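PDB 4W7W: cellulase from Xanthomonas axonopodis pv. citri, which probably hydrolyses beta-1,4-glucosidic links of cellulose on a closed (alpha/beta)8 barrel that binds cello-oligosaccharide. Local coordinates for residues 201-204 / 205-209. Numbering follows the deposited sequence.
Sequences YGVS and NAKAL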
loop_
_atom_site.group_PDB
_atom_site.type_symbol
_atom_site.label_atom_id
_atom_site.label_comp_id
_atom_site.label_asym_id
_atom_site.label_seq_id
_atom_site.Cartn_x
_atom_site.Cartn_y
_atom_site.Cartn_z
ATOM N N TYR A 201 0.052 23.241 -8.120
ATOM C CA TYR A 201 1.200 23.039 -8.987
ATOM C C TYR A 201 0.839 22.524 -10.379
ATOM O O TYR A 201 1.735 22.158 -11.132
ATOM C CB TYR A 201 2.232 22.098 -8.314
ATOM C CG TYR A 201 3.578 22.727 -8.041
ATOM C CD1 TYR A 201 4.360 23.196 -9.079
ATOM C CD2 TYR A 201 4.090 22.821 -6.745
ATOM C CE1 TYR A 201 5.600 23.772 -8.851
ATOM C CE2 TYR A 201 5.318 23.402 -6.488
ATOM C CZ TYR A 201 6.072 23.882 -7.555
ATOM O OH TYR A 201 7.320 24.426 -7.374
ATOM N N GLY A 202 -0.444 22.487 -10.729
ATOM C CA GLY A 202 -0.892 21.947 -11.999
ATOM C C GLY A 202 -2.069 21.009 -11.855
ATOM O O GLY A 202 -3.011 21.298 -11.123
ATOM N N VAL A 203 -2.027 19.885 -12.572
ATOM C CA VAL A 203 -3.174 18.978 -12.606
ATOM C C VAL A 203 -3.215 18.126 -11.341
ATOM O O VAL A 203 -2.196 17.608 -10.902
ATOM C CB VAL A 203 -3.129 18.086 -13.854
ATOM C CG1 VAL A 203 -4.293 17.102 -13.873
ATOM C CG2 VAL A 203 -3.117 18.957 -15.107
ATOM N N SER A 204 -4.399 18.022 -10.729
ATOM C CA SER A 204 -4.568 17.201 -9.532
ATOM C C SER A 204 -4.649 15.716 -9.863
ATOM O O SER A 204 -4.975 15.309 -10.985
ATOM C CB SER A 204 -5.837 17.610 -8.788
ATOM O OG SER A 204 -6.963 17.319 -9.591
ATOM N N ASN A 205 -4.387 14.893 -8.851
ATOM C CA ASN A 205 -4.678 13.469 -8.978
ATOM C C ASN A 205 -6.134 13.222 -9.304
ATOM O O ASN A 205 -6.455 12.386 -10.149
ATOM C CB ASN A 205 -4.288 12.741 -7.694
ATOM C CG ASN A 205 -2.810 12.416 -7.625
ATOM O OD1 ASN A 205 -2.184 12.101 -8.647
ATOM N ND2 ASN A 205 -2.248 12.433 -6.416
ATOM N N ALA A 206 -7.020 13.964 -8.666
ATOM C CA ALA A 206 -8.449 13.839 -8.897
ATOM C C ALA A 206 -8.789 13.964 -10.373
ATOM O O ALA A 206 -9.487 13.127 -10.934
ATOM C CB ALA A 206 -9.177 14.904 -8.091
ATOM N N LYS A 207 -8.292 15.017 -11.007
ATOM C CA LYS A 207 -8.596 15.244 -12.402
ATOM C C LYS A 207 -7.883 14.236 -13.291
ATOM O O LYS A 207 -8.479 13.712 -14.228
ATOM C CB LYS A 207 -8.219 16.678 -12.802
ATOM C CG LYS A 207 -8.397 17.017 -14.258
ATOM C CD LYS A 207 -9.844 16.863 -14.711
ATOM C CE LYS A 207 -10.004 17.233 -16.170
ATOM N NZ LYS A 207 -11.422 17.097 -16.607
ATOM N N ALA A 208 -6.608 13.986 -13.037
ATOM C CA ALA A 208 -5.847 13.124 -13.931
ATOM C C ALA A 208 -6.396 11.706 -13.949
ATOM O O ALA A 208 -6.408 11.048 -14.988
ATOM C CB ALA A 208 -4.398 13.098 -13.512
ATOM N N LEU A 209 -6.833 11.203 -12.800
ATOM C CA LEU A 209 -7.191 9.794 -12.682
ATOM C C LEU A 209 -8.623 9.518 -13.088
ATOM O O LEU A 209 -8.997 8.355 -13.226
ATOM C CB LEU A 209 -6.918 9.292 -11.269
ATOM C CG LEU A 209 -5.428 9.251 -10.965
ATOM C CD1 LEU A 209 -5.207 9.067 -9.477
ATOM C CD2 LEU A 209 -4.686 8.162 -11.736
#
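Ser204 and Lys207 meet at the first turn of a short helix, and their pairing is a compact worked example of N-capping. The OG of Ser204 takes a hydrogen from the backbone N of Lys207 at 3.0 Å, in a nearly straight bond (N-H...O angle 163°). What brings the hydroxyl there is the serine's first torsion: at chi1 65°, OG is flanked by the residue's own N and C and reaches forward over the opening turn. It also rests near the CB of Ala206, at 3.6 Å, and that of Lys207. The same residue contributes a second bond through its main chain, where Ser204 O accepts from Ala208 N at 2.9 Å and begins the helical i to i+4 pattern. The side chain thus meets an N-H at the start of the helix that no earlier helical carbonyl serves, and the next N-H takes up the regular pattern. Beside this polar junction, Val203 adds an apolar one. With CG1 anti to the backbone N (chi1 178°), that methyl lies alongside the methyl of Ala208, 4.0 Å from its CB, and close to CB and CG of Lys207. Beyond them the lysine chain, bent at chi2, carries the amino group away from the loop. Asn205 points away from the preceding residues, although its CB touches Ser204; its OD1 accepts from Thr188 N, just beyond strand 183-186. The capped turn therefore sits in the long connection between barrel strands 183-186 and 219-226, where Val203, Asn205 and Ala208 pack against the start of helix 160-176 and Asn205, Ala206 and Leu209 touch Trp196.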